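Local coordinates for xylulokinase (Brucella ovis, PDB 5VM1), which probably phosphorylates D-xylulose to D-xylulose 5-phosphate with ATP, as a member of the FGGY family of carbohydrate kinases, at residues Ala90-Ala95 / Ala149-Arg154; Lys157-Lys162 / Gly171-Asp176; Gly135-Lys140 / Ala181-Leu186; Leu13-Ser18 / Gly37-Ser42; Gln55-Cys60 / Asp163-Trp168. All coordinates share one frame; numbering follows the deposited sequence.

Overall arrangement
From the N terminus, interaction 4 comes first, joining the turn after strand 9-15 to the chain just past strand 31-38; strand 19-26 lies between these two strands in the sheet. It closes before any other opens. Helix 53-70 then reaches forward to helix 161-170 in interaction 5, whose long loop encloses the whole of interaction 1, between strand 91-93 and helix 149-153. Interaction 3, from helix 137-147 to the loop before strand 186-187, crosses both interactions 1 and 5. It contains interaction 2, which spans helix 161-170 and itself crosses interaction 5. Strands 91-93 and 157-159 pair directly, linking interactions 1 and 2, and Trp-56 packs against Leu-15 and Leu-39, linking interactions 4 and 5.

Interaction 1: Ala90-Ala95 / Ala149-Arg154; sequences ATLLDA and ADIFAR
The carboxylate of Asp-94 and the guanidinium of Arg-154 are the flat groups of this contact, and they neither stack nor bond to each other. Their planes are turned about 60° apart, and Asp-94 OD2 stays 4.5 Å from Arg-154 NH1, beyond a salt bridge. The carboxylate has a closer partner in Arg-98, with which OD2 forms a salt bridge. The backbone comes nearer than the charges: Asp-94 CA lies 3.2 Å from Arg-154 O in a CA-H...O contact with an angle of 154° at the hydrogen. Earlier in both segments, the side chains of Leu-92 and Ile-151 cross at about a right angle, Leu-92 CD1 meeting the CG2 branch of Ile-151 at 4.1 Å. Leu-100 lies against both Ile-151 and Arg-154, and Val-144 of helix 137-147 against Leu-92. Thus the short helix 149-153 flanks strand 91-93, which pairs antiparallel with strand 157-159 in the N-terminal FGGY domain. With one methyl pair, one weak CH...O contact and a loose pairing of charges, the interface is held by modest forces, and any attraction between Asp-94 and Arg-154 is probably long-range.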
# COMPACT_ATOMS: atom_id res chain seq x y z
N ALA A 90 6.94 -12.81 3.42
CA ALA A 90 7.48 -13.71 4.44
C ALA A 90 8.85 -14.23 4.03
O ALA A 90 8.95 -15.13 3.18
CB ALA A 90 6.52 -14.88 4.66
N THR A 91 9.90 -13.71 4.69
CA THR A 91 11.30 -14.10 4.45
C THR A 91 11.79 -14.90 5.66
O THR A 91 11.94 -14.34 6.75
CB THR A 91 12.19 -12.87 4.24
OG1 THR A 91 11.47 -11.84 3.58
CG2 THR A 91 13.43 -13.22 3.40
N LEU A 92 12.06 -16.19 5.46
CA LEU A 92 12.45 -17.09 6.55
C LEU A 92 13.97 -17.27 6.56
O LEU A 92 14.56 -17.73 5.57
CB LEU A 92 11.72 -18.43 6.40
CG LEU A 92 10.23 -18.36 5.95
CD1 LEU A 92 9.54 -19.72 6.03
CD2 LEU A 92 9.40 -17.27 6.67
N LEU A 93 14.61 -16.94 7.68
CA LEU A 93 16.05 -17.09 7.82
C LEU A 93 16.38 -18.16 8.86
O LEU A 93 15.66 -18.32 9.85
CB LEU A 93 16.71 -15.77 8.22
CG LEU A 93 16.34 -14.62 7.29
CD1 LEU A 93 17.17 -13.40 7.63
CD2 LEU A 93 16.51 -15.01 5.82
N ASP A 94 17.50 -18.86 8.65
CA ASP A 94 17.91 -19.90 9.58
C ASP A 94 18.81 -19.30 10.67
O ASP A 94 18.79 -18.08 10.89
CB ASP A 94 18.59 -21.06 8.83
CG ASP A 94 19.89 -20.67 8.14
OD1 ASP A 94 20.38 -19.54 8.33
OD2 ASP A 94 20.46 -21.52 7.42
N ALA A 95 19.57 -20.14 11.38
CA ALA A 95 20.40 -19.64 12.48
C ALA A 95 21.51 -18.72 11.98
O ALA A 95 21.93 -17.81 12.70
CB ALA A 95 20.99 -20.80 13.26
N ALA A 149 7.77 -28.61 6.36
CA ALA A 149 8.09 -28.71 7.78
C ALA A 149 9.60 -28.68 8.06
O ALA A 149 10.01 -28.20 9.12
CB ALA A 149 7.46 -29.96 8.36
N ASP A 150 10.43 -29.20 7.14
CA ASP A 150 11.88 -29.13 7.33
C ASP A 150 12.38 -27.69 7.36
O ASP A 150 13.28 -27.35 8.13
CB ASP A 150 12.62 -29.92 6.24
CG ASP A 150 12.26 -29.49 4.81
OD1 ASP A 150 11.32 -28.69 4.58
OD2 ASP A 150 12.95 -30.01 3.89
N ILE A 151 11.82 -26.84 6.51
CA ILE A 151 12.12 -25.41 6.52
C ILE A 151 11.58 -24.73 7.77
O ILE A 151 12.19 -23.77 8.26
CB ILE A 151 11.57 -24.80 5.22
CG1 ILE A 151 12.41 -25.38 4.06
CG2 ILE A 151 11.47 -23.26 5.31
CD1 ILE A 151 12.03 -24.92 2.72
N PHE A 152 10.44 -25.17 8.28
CA PHE A 152 9.86 -24.51 9.45
C PHE A 152 10.71 -24.75 10.70
O PHE A 152 10.87 -23.85 11.53
CB PHE A 152 8.42 -24.97 9.65
CG PHE A 152 7.67 -24.18 10.67
CD1 PHE A 152 7.16 -22.91 10.35
CD2 PHE A 152 7.44 -24.70 11.93
CE1 PHE A 152 6.45 -22.16 11.30
CE2 PHE A 152 6.73 -23.97 12.88
CZ PHE A 152 6.24 -22.70 12.57
N ALA A 153 11.28 -25.95 10.83
CA ALA A 153 12.08 -26.31 12.00
C ALA A 153 13.34 -25.49 12.11
O ALA A 153 13.85 -25.32 13.22
CB ALA A 153 12.44 -27.79 11.94
N ARG A 154 13.84 -24.96 10.99
CA ARG A 154 15.09 -24.21 10.93
C ARG A 154 14.89 -22.70 10.99
O ARG A 154 15.88 -21.97 10.96
CB ARG A 154 15.87 -24.56 9.66
CG ARG A 154 16.24 -26.02 9.56
CD ARG A 154 17.30 -26.19 8.51
NE ARG A 154 16.72 -26.49 7.20
CZ ARG A 154 17.19 -26.02 6.05
NH1 ARG A 154 18.23 -25.19 6.04
NH2 ARG A 154 16.59 -26.36 4.91

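Interaction 2: Lys157-Lys162 / Gly171-Asp176; sequences KVLLPK and GEYISD
Lys-157 lies over one face of the Tyr-173 ring, the two side chains meeting at a slant. Its CG is anti to the backbone N, and bends at chi2 (72°) and chi3 fold the chain down on the ring. CE stands 4.1 Å from the centroid of the Tyr-173 ring, only 8° off the normal, in a CH-pi contact. NZ, 4.5 Å from the same Tyr-173 centroid, adds a cation-pi interaction, while hydrogen-bonding to Gly-206 O. Leu-159 approaches the ring otherwise, at its edge, with CD1 4.3 Å from Tyr-173 CD1. At the far end of the ring, the hydroxyl OH is hydrogen-bonded to Asp-97. Elsewhere, Lys-162 and Asp-176 cross at about a right angle, and Lys-162 NZ meets Asp-176 OD1 almost head-on at 2.7 Å in a salt bridge. Asp-179 is a second carboxylate partner of this ammonium, and Asp-176 itself is the N-cap of helix 177-180. Between the two ends, Leu-160 CD1 packs 4.2 Å from Ser-175 OG, which is hydrogen-bonded to Asp-163. The contact closes a strand-helix-strand unit round helix 161-170, whose two strands belong to different small sheets. Two carboxylates hold the buried ammonium of Lys-162 and probably offset its charge, while the tyrosine face partly shelters the other lysine.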
# COMPACT_ATOMS: atom_id res chain seq x y z
N LYS A 157 14.42 -16.51 12.23
CA LYS A 157 13.92 -15.15 12.11
C LYS A 157 12.92 -15.10 10.94
O LYS A 157 13.12 -15.75 9.91
CB LYS A 157 15.11 -14.20 11.90
CG LYS A 157 14.84 -12.75 12.20
CD LYS A 157 14.71 -12.53 13.69
CE LYS A 157 15.84 -13.20 14.49
NZ LYS A 157 15.93 -12.65 15.87
N VAL A 158 11.85 -14.31 11.10
CA VAL A 158 10.90 -14.03 10.02
C VAL A 158 10.95 -12.53 9.76
O VAL A 158 10.59 -11.73 10.63
CB VAL A 158 9.45 -14.44 10.35
CG1 VAL A 158 8.51 -13.99 9.21
CG2 VAL A 158 9.33 -15.97 10.62
N LEU A 159 11.35 -12.15 8.56
CA LEU A 159 11.52 -10.75 8.23
C LEU A 159 10.65 -10.40 7.04
O LEU A 159 10.42 -11.24 6.15
CB LEU A 159 12.98 -10.42 7.92
CG LEU A 159 14.03 -10.52 9.01
CD1 LEU A 159 15.42 -10.39 8.40
CD2 LEU A 159 13.80 -9.42 10.04
N LEU A 160 10.15 -9.15 7.02
CA LEU A 160 9.49 -8.62 5.84
C LEU A 160 10.54 -8.06 4.88
O LEU A 160 11.66 -7.73 5.28
CB LEU A 160 8.49 -7.54 6.23
CG LEU A 160 7.34 -7.86 7.16
CD1 LEU A 160 6.87 -6.56 7.74
CD2 LEU A 160 6.21 -8.57 6.47
N PRO A 161 10.20 -7.91 3.60
CA PRO A 161 11.24 -7.60 2.60
C PRO A 161 12.14 -6.41 2.92
O PRO A 161 13.36 -6.57 2.89
CB PRO A 161 10.42 -7.39 1.32
CG PRO A 161 9.26 -8.26 1.49
CD PRO A 161 8.91 -8.21 2.95
N LYS A 162 11.59 -5.25 3.26
CA LYS A 162 12.46 -4.10 3.50
C LYS A 162 13.37 -4.34 4.70
O LYS A 162 14.46 -3.75 4.77
CB LYS A 162 11.65 -2.81 3.68
CG LYS A 162 11.17 -2.54 5.08
CD LYS A 162 10.64 -1.13 5.20
CE LYS A 162 10.27 -0.81 6.64
NZ LYS A 162 9.76 -2.01 7.39
N GLY A 171 23.03 -5.02 9.41
CA GLY A 171 23.37 -6.16 10.23
C GLY A 171 22.51 -6.37 11.45
O GLY A 171 22.85 -7.22 12.29
N GLU A 172 21.40 -5.65 11.58
CA GLU A 172 20.49 -5.80 12.71
C GLU A 172 19.14 -6.32 12.23
O GLU A 172 18.82 -6.28 11.04
CB GLU A 172 20.33 -4.49 13.49
CG GLU A 172 21.50 -4.24 14.46
CD GLU A 172 21.38 -2.93 15.22
OE1 GLU A 172 20.66 -2.90 16.25
OE2 GLU A 172 22.01 -1.94 14.80
N TYR A 173 18.37 -6.87 13.17
CA TYR A 173 17.02 -7.36 12.91
C TYR A 173 16.03 -6.35 13.48
O TYR A 173 15.74 -6.38 14.67
CB TYR A 173 16.80 -8.74 13.54
CG TYR A 173 17.81 -9.82 13.21
CD1 TYR A 173 17.83 -10.44 11.96
CD2 TYR A 173 18.74 -10.21 14.15
CE1 TYR A 173 18.76 -11.45 11.69
CE2 TYR A 173 19.66 -11.18 13.89
CZ TYR A 173 19.67 -11.80 12.67
OH TYR A 173 20.62 -12.77 12.46
N ILE A 174 15.50 -5.48 12.65
CA ILE A 174 14.60 -4.43 13.10
C ILE A 174 13.49 -4.24 12.07
O ILE A 174 13.74 -4.33 10.86
CB ILE A 174 15.36 -3.10 13.36
CG1 ILE A 174 16.36 -3.24 14.52
CG2 ILE A 174 14.41 -1.92 13.59
CD1 ILE A 174 17.27 -2.03 14.65
N SER A 175 12.28 -3.98 12.55
CA SER A 175 11.14 -3.61 11.71
C SER A 175 10.44 -2.41 12.33
O SER A 175 10.58 -2.12 13.52
CB SER A 175 10.17 -4.78 11.60
OG SER A 175 9.25 -4.57 10.55
N ASP A 176 9.62 -1.73 11.51
CA ASP A 176 8.84 -0.59 11.97
C ASP A 176 7.40 -1.02 12.24
O ASP A 176 6.97 -2.10 11.85
CB ASP A 176 8.89 0.57 10.96
CG ASP A 176 7.88 0.41 9.82
OD1 ASP A 176 8.11 -0.47 8.96
OD2 ASP A 176 6.89 1.18 9.74

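Interaction 3: Gly135-Lys140 / Ala181-Leu186; sequences GFTAPK and AGTSWL
Thr-137 turns its two branches to different tasks. Its CG2, anti to the backbone N, meets Trp-185 CZ3 at 3.5 Å, the two side chains crossing at about a right angle, while OG1 bonds to the carbonyl of His-88. Trp-185 swings its indole back across the start of helix 137-147, and Ala-138 CB lies over one face, 4.1 Å from the centroid of the Trp-185 five-membered ring and 23° off the normal. The indole NE1 is taken up by Thr-201. Thr-183 holds OG1 between its backbone N and carbonyl carbon (chi1 66°), where it accepts from Trp-185 N at 2.9 Å: an ST turn, which fixes the backbone leading to the tryptophan. The same OG1 is also bonded to Ser-180 O. Across the contact, Ala-138 N donates a hydrogen bond to Thr-183 O at 2.9 Å with an angle of 144°, closely in line with the carbonyl bond. Ser-184 CB packs 3.7 Å from Ala-138 CB, while its OG comes to the edge of the Phe-136 ring. That ring stacks with His-88, predicted to bind substrate, whose ND1 is hydrogen-bonded to Gly-182 O. Both segments therefore grip His-88, by a stack and two hydrogen bonds, and the backbone bond from Ala-138 satisfies an amide near a buried helix start; the arrangement is consistent with second-shell positioning of the sugar site.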
# COMPACT_ATOMS: atom_id res chain seq x y z
N GLY A 135 -2.55 -13.31 2.07
CA GLY A 135 -1.36 -12.55 1.72
C GLY A 135 -0.62 -11.93 2.88
O GLY A 135 0.49 -11.42 2.71
N PHE A 136 -1.22 -11.98 4.06
CA PHE A 136 -0.58 -11.55 5.28
C PHE A 136 0.44 -12.61 5.73
O PHE A 136 0.45 -13.74 5.24
CB PHE A 136 -1.67 -11.28 6.33
CG PHE A 136 -2.48 -10.04 6.07
CD1 PHE A 136 -2.45 -9.41 4.85
CD2 PHE A 136 -3.26 -9.51 7.07
CE1 PHE A 136 -3.19 -8.26 4.63
CE2 PHE A 136 -4.01 -8.36 6.86
CZ PHE A 136 -3.98 -7.73 5.65
N THR A 137 1.32 -12.23 6.66
CA THR A 137 2.48 -13.07 6.96
C THR A 137 2.10 -14.29 7.79
O THR A 137 2.56 -15.40 7.50
CB THR A 137 3.58 -12.24 7.66
OG1 THR A 137 3.71 -10.98 7.00
CG2 THR A 137 4.93 -12.96 7.66
N ALA A 138 1.25 -14.11 8.80
CA ALA A 138 0.87 -15.18 9.72
C ALA A 138 0.34 -16.44 9.03
O ALA A 138 0.92 -17.52 9.26
CB ALA A 138 -0.18 -14.64 10.71
N PRO A 139 -0.68 -16.38 8.16
CA PRO A 139 -1.16 -17.63 7.51
C PRO A 139 -0.10 -18.35 6.69
O PRO A 139 -0.11 -19.58 6.63
CB PRO A 139 -2.28 -17.16 6.58
CG PRO A 139 -2.44 -15.71 6.83
CD PRO A 139 -1.27 -15.18 7.53
N LYS A 140 0.84 -17.60 6.07
CA LYS A 140 1.90 -18.22 5.29
C LYS A 140 2.78 -19.08 6.17
O LYS A 140 3.31 -20.10 5.71
CB LYS A 140 2.79 -17.17 4.60
CG LYS A 140 2.17 -16.16 3.63
CD LYS A 140 3.28 -15.11 3.43
CE LYS A 140 2.86 -13.71 2.93
NZ LYS A 140 1.87 -13.71 1.89
N ALA A 181 2.43 -4.28 11.47
CA ALA A 181 0.99 -4.43 11.65
C ALA A 181 0.37 -5.25 10.53
O ALA A 181 -0.75 -5.76 10.69
CB ALA A 181 0.29 -3.06 11.74
N GLY A 182 1.06 -5.38 9.41
CA GLY A 182 0.66 -6.25 8.32
C GLY A 182 1.08 -7.70 8.45
O GLY A 182 0.84 -8.49 7.54
N THR A 183 1.64 -8.11 9.57
CA THR A 183 2.02 -9.50 9.72
C THR A 183 0.92 -10.35 10.29
O THR A 183 0.94 -11.57 10.11
CB THR A 183 3.24 -9.63 10.65
OG1 THR A 183 2.85 -9.22 11.97
CG2 THR A 183 4.38 -8.75 10.19
N SER A 184 -0.07 -9.71 10.92
CA SER A 184 -1.10 -10.34 11.73
C SER A 184 -0.53 -10.98 12.99
O SER A 184 -1.18 -11.82 13.60
CB SER A 184 -1.91 -11.35 10.92
OG SER A 184 -2.62 -10.65 9.92
N TRP A 185 0.67 -10.58 13.39
CA TRP A 185 1.24 -10.92 14.69
C TRP A 185 1.31 -9.75 15.66
O TRP A 185 1.67 -9.96 16.83
CB TRP A 185 2.65 -11.50 14.52
CG TRP A 185 2.73 -12.84 13.89
CD1 TRP A 185 2.03 -13.97 14.25
CD2 TRP A 185 3.61 -13.23 12.85
NE1 TRP A 185 2.42 -15.03 13.46
CE2 TRP A 185 3.40 -14.61 12.60
CE3 TRP A 185 4.56 -12.55 12.10
CZ2 TRP A 185 4.09 -15.31 11.62
CZ3 TRP A 185 5.26 -13.25 11.11
CH2 TRP A 185 5.00 -14.61 10.88
N LEU A 186 1.02 -8.53 15.21
CA LEU A 186 1.16 -7.31 16.01
C LEU A 186 -0.12 -6.96 16.77
O LEU A 186 -1.23 -7.11 16.25
CB LEU A 186 1.55 -6.14 15.11
CG LEU A 186 2.13 -4.92 15.83
CD1 LEU A 186 3.66 -5.06 16.00
CD2 LEU A 186 1.77 -3.66 15.11

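Interaction 4: Leu13-Ser18 / Gly37-Ser42; sequences LDLGTS and GELDVS
Leu-15 and Leu-39 are brought together by different first torsions. In Leu-15, CG lies opposite the backbone N (chi1 164°), which carries the end of the side chain to the other segment although its CB does not point that way; in Leu-39, CG lies opposite the carbonyl carbon. The side chains cross at about a right angle, with Leu-15 CD1 3.8 Å from Leu-39 CD1. The same methyl, Leu-39 CD1, also rests 3.4 Å from Gly-16 O, and Leu-39 CB lies 3.8 Å from Thr-17 O, so one leucine covers the backbone of the turn. Trp-56 of helix 53-70 and Val-20 of strand 19-26 back both leucines. The turn joins the first two strands of the N-terminal domain, and its Asp-Leu-Gly-Thr-Ser sequence is consistent with the phosphate-binding hairpin of the actin-like ATPase fold; Asp-14 is predicted to be important for activity. Strand 31-38 is the outermost strand on this side of the sheet, and its continuation passes alongside the turn. Leu-39 N is bonded to Ser-18 O at 3.2 Å with an angle of 143°, approaching from above the carbonyl plane, 51° out of it. Beyond this bond Val-41 CG2 touches Thr-17 OG1 at 4.0 Å, at a slant. Gln-51 NE2 hydrogen-bonds both Thr-17 O and Asp-40 O, bridging the two segments.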
# COMPACT_ATOMS: atom_id res chain seq x y z
N LEU A 13 15.16 4.06 -0.29
CA LEU A 13 15.15 2.80 -1.03
C LEU A 13 13.76 2.19 -0.93
O LEU A 13 13.34 1.78 0.16
CB LEU A 13 16.19 1.81 -0.52
CG LEU A 13 17.62 2.32 -0.59
CD1 LEU A 13 18.59 1.34 0.08
CD2 LEU A 13 17.97 2.62 -2.02
N ASP A 14 13.05 2.12 -2.06
CA ASP A 14 11.75 1.46 -2.13
C ASP A 14 11.93 0.10 -2.78
O ASP A 14 12.22 -0.00 -3.98
CB ASP A 14 10.71 2.28 -2.90
CG ASP A 14 9.30 1.69 -2.79
OD1 ASP A 14 9.03 0.96 -1.81
OD2 ASP A 14 8.46 1.94 -3.68
N LEU A 15 11.73 -0.95 -2.00
CA LEU A 15 11.76 -2.32 -2.50
C LEU A 15 10.32 -2.69 -2.88
O LEU A 15 9.50 -3.08 -2.04
CB LEU A 15 12.41 -3.22 -1.46
CG LEU A 15 12.27 -4.74 -1.50
CD1 LEU A 15 12.60 -5.18 -2.88
CD2 LEU A 15 13.21 -5.37 -0.44
N GLY A 16 9.97 -2.50 -4.14
CA GLY A 16 8.64 -2.86 -4.59
C GLY A 16 8.61 -4.27 -5.13
O GLY A 16 9.61 -4.99 -5.18
N THR A 17 7.43 -4.68 -5.56
CA THR A 17 7.35 -6.02 -6.09
C THR A 17 7.97 -6.09 -7.49
O THR A 17 8.62 -7.08 -7.83
CB THR A 17 5.90 -6.51 -5.99
OG1 THR A 17 5.60 -7.39 -7.07
CG2 THR A 17 4.92 -5.34 -5.95
N SER A 18 7.85 -5.02 -8.27
CA SER A 18 8.39 -4.97 -9.62
C SER A 18 9.82 -4.40 -9.68
O SER A 18 10.46 -4.48 -10.74
CB SER A 18 7.48 -4.11 -10.51
OG SER A 18 7.64 -2.74 -10.19
N GLY A 37 16.28 -0.68 -10.24
CA GLY A 37 16.80 -2.02 -10.46
C GLY A 37 15.64 -2.96 -10.61
O GLY A 37 14.75 -2.98 -9.75
N GLU A 38 15.60 -3.72 -11.70
CA GLU A 38 14.44 -4.54 -12.02
C GLU A 38 14.35 -5.79 -11.16
O GLU A 38 15.35 -6.31 -10.66
CB GLU A 38 14.46 -4.97 -13.48
CG GLU A 38 14.21 -3.87 -14.45
CD GLU A 38 13.96 -4.41 -15.83
OE1 GLU A 38 13.21 -3.77 -16.59
OE2 GLU A 38 14.50 -5.49 -16.15
N LEU A 39 13.12 -6.24 -10.95
CA LEU A 39 12.83 -7.46 -10.20
C LEU A 39 11.84 -8.30 -10.97
O LEU A 39 10.94 -7.77 -11.64
CB LEU A 39 12.25 -7.16 -8.82
CG LEU A 39 13.23 -6.80 -7.73
CD1 LEU A 39 12.44 -6.36 -6.49
CD2 LEU A 39 14.17 -7.97 -7.47
N ASP A 40 11.97 -9.61 -10.83
CA ASP A 40 11.07 -10.56 -11.44
C ASP A 40 10.25 -11.20 -10.33
O ASP A 40 10.60 -11.10 -9.15
CB ASP A 40 11.83 -11.64 -12.21
CG ASP A 40 11.93 -11.32 -13.66
OD1 ASP A 40 11.02 -10.63 -14.14
OD2 ASP A 40 12.90 -11.76 -14.31
N VAL A 41 9.15 -11.83 -10.72
CA VAL A 41 8.29 -12.55 -9.79
C VAL A 41 8.21 -13.99 -10.27
O VAL A 41 8.08 -14.24 -11.48
CB VAL A 41 6.90 -11.89 -9.70
CG1 VAL A 41 5.94 -12.73 -8.88
CG2 VAL A 41 7.02 -10.49 -9.14
N SER A 42 8.36 -14.94 -9.36
CA SER A 42 8.26 -16.34 -9.72
C SER A 42 6.91 -16.88 -9.24
O SER A 42 6.49 -16.61 -8.12
CB SER A 42 9.43 -17.13 -9.14
OG SER A 42 9.00 -18.37 -8.62

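Interaction 5: Gln55-Cys60 / Asp163-Trp168; sequences QWIKAC and DYLRLW
Ile-57 makes the CH-pi contact of this helix pair: its CG2 lies over the Trp-168 indole, 3.9 Å from the centroid of the five-membered ring and 18° off the normal. The tryptophan also takes a sulfur-aromatic contact, at its edge, where Cys-60 SG stands 5.2 Å from the centroid of the Trp-168 six-membered ring, 75° off the normal. Apolar contacts fill in the rest. Ile-57 CD1, on the branch beside the backbone N, wedges between two rings, 3.6 Å from Trp-168 CG and 3.7 Å from Tyr-164 CE2. Leu-165 CD1 packs on Cys-60 CB at 4.0 Å. The axes of segments 55-60 and 163-168 cross at -66° and approach to 10.5 Å. Helix 53-70 follows the opening three-stranded meander and precedes strand 78-85, as in the RNase H-like core of actin-type ATPases, and through Trp-56 and Cys-60 it also touches strand 9-15; the same two residues also meet helix 161-170. At the N-terminal end of the contact, Trp-56 presents the edge of its indole, with CZ3 4.0 Å from Tyr-164 CB. Polar links stay at the margins: Trp-56 NE1 is bonded to Gln-51, and Asp-163 and Arg-166 form a salt bridge on the second helix, with Arg-166 reaching on to the carbonyls of Ala-238 and Gly-239.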
# COMPACT_ATOMS: atom_id res chain seq x y z
N GLN A 55 17.78 -11.47 -5.16
CA GLN A 55 17.48 -10.59 -6.29
C GLN A 55 17.24 -9.18 -5.81
O GLN A 55 17.67 -8.22 -6.46
CB GLN A 55 16.27 -11.11 -7.06
CG GLN A 55 16.57 -11.45 -8.51
CD GLN A 55 17.57 -12.60 -8.65
OE1 GLN A 55 17.47 -13.61 -7.96
NE2 GLN A 55 18.53 -12.44 -9.56
N TRP A 56 16.59 -9.03 -4.64
CA TRP A 56 16.42 -7.71 -4.03
C TRP A 56 17.76 -6.99 -3.87
O TRP A 56 17.90 -5.82 -4.24
CB TRP A 56 15.77 -7.83 -2.65
CG TRP A 56 14.43 -8.44 -2.64
CD1 TRP A 56 13.56 -8.55 -3.69
CD2 TRP A 56 13.77 -9.03 -1.50
NE1 TRP A 56 12.40 -9.19 -3.28
CE2 TRP A 56 12.51 -9.50 -1.94
CE3 TRP A 56 14.13 -9.24 -0.16
CZ2 TRP A 56 11.61 -10.13 -1.09
CZ3 TRP A 56 13.23 -9.88 0.68
CH2 TRP A 56 12.00 -10.31 0.22
N ILE A 57 18.76 -7.69 -3.35
CA ILE A 57 20.07 -7.08 -3.12
C ILE A 57 20.77 -6.73 -4.44
O ILE A 57 21.36 -5.65 -4.57
CB ILE A 57 20.90 -7.97 -2.19
CG1 ILE A 57 20.17 -8.09 -0.84
CG2 ILE A 57 22.30 -7.42 -2.02
CD1 ILE A 57 20.95 -8.83 0.22
N LYS A 58 20.73 -7.62 -5.43
CA LYS A 58 21.34 -7.29 -6.71
C LYS A 58 20.65 -6.08 -7.33
O LYS A 58 21.31 -5.21 -7.93
CB LYS A 58 21.32 -8.50 -7.66
N ALA A 59 19.33 -6.00 -7.21
CA ALA A 59 18.60 -4.86 -7.77
C ALA A 59 18.93 -3.58 -7.01
O ALA A 59 19.13 -2.52 -7.62
CB ALA A 59 17.09 -5.14 -7.71
N CYS A 60 19.02 -3.67 -5.69
CA CYS A 60 19.36 -2.52 -4.88
C CYS A 60 20.81 -2.08 -5.13
O CYS A 60 21.09 -0.88 -5.20
CB CYS A 60 19.10 -2.87 -3.41
SG CYS A 60 19.15 -1.48 -2.31
N ASP A 163 12.93 -5.17 5.65
CA ASP A 163 13.73 -5.48 6.82
C ASP A 163 14.83 -6.51 6.51
O ASP A 163 15.82 -6.58 7.24
CB ASP A 163 12.81 -5.93 7.96
CG ASP A 163 11.72 -4.88 8.31
OD1 ASP A 163 11.98 -3.65 8.25
OD2 ASP A 163 10.60 -5.29 8.69
N TYR A 164 14.66 -7.35 5.48
CA TYR A 164 15.79 -8.15 5.01
C TYR A 164 16.83 -7.26 4.35
O TYR A 164 18.04 -7.54 4.39
CB TYR A 164 15.36 -9.23 4.02
CG TYR A 164 16.53 -10.10 3.58
CD1 TYR A 164 16.94 -11.19 4.35
CD2 TYR A 164 17.24 -9.82 2.43
CE1 TYR A 164 18.01 -11.99 3.97
CE2 TYR A 164 18.33 -10.63 2.03
CZ TYR A 164 18.72 -11.70 2.81
OH TYR A 164 19.79 -12.50 2.43
N LEU A 165 16.36 -6.26 3.62
CA LEU A 165 17.28 -5.30 3.05
C LEU A 165 18.03 -4.55 4.15
O LEU A 165 19.23 -4.29 4.03
CB LEU A 165 16.50 -4.37 2.11
CG LEU A 165 17.28 -3.65 1.01
CD1 LEU A 165 17.90 -4.59 -0.02
CD2 LEU A 165 16.36 -2.65 0.36
N ARG A 166 17.34 -4.21 5.25
CA ARG A 166 17.99 -3.55 6.37
C ARG A 166 19.02 -4.47 7.02
O ARG A 166 20.03 -4.00 7.56
CB ARG A 166 16.96 -3.07 7.41
CG ARG A 166 17.58 -2.35 8.64
CD ARG A 166 16.82 -2.63 9.93
NE ARG A 166 15.39 -2.41 9.74
CZ ARG A 166 14.81 -1.22 9.59
NH1 ARG A 166 13.49 -1.16 9.41
NH2 ARG A 166 15.51 -0.10 9.62
N LEU A 167 18.75 -5.78 7.02
CA LEU A 167 19.71 -6.74 7.57
C LEU A 167 20.99 -6.72 6.77
O LEU A 167 22.09 -6.75 7.33
CB LEU A 167 19.12 -8.14 7.56
CG LEU A 167 20.01 -9.28 8.06
CD1 LEU A 167 20.38 -9.11 9.52
CD2 LEU A 167 19.35 -10.61 7.80
N TRP A 168 20.87 -6.64 5.44
CA TRP A 168 22.03 -6.48 4.57
C TRP A 168 22.72 -5.13 4.80
O TRP A 168 23.95 -5.05 4.77
CB TRP A 168 21.59 -6.68 3.12
CG TRP A 168 22.61 -6.26 2.12
CD1 TRP A 168 23.84 -6.80 1.94
CD2 TRP A 168 22.51 -5.17 1.18
NE1 TRP A 168 24.51 -6.13 0.94
CE2 TRP A 168 23.71 -5.12 0.46
CE3 TRP A 168 21.51 -4.23 0.89
CZ2 TRP A 168 23.95 -4.18 -0.54
CZ3 TRP A 168 21.75 -3.29 -0.12
CH2 TRP A 168 22.96 -3.28 -0.82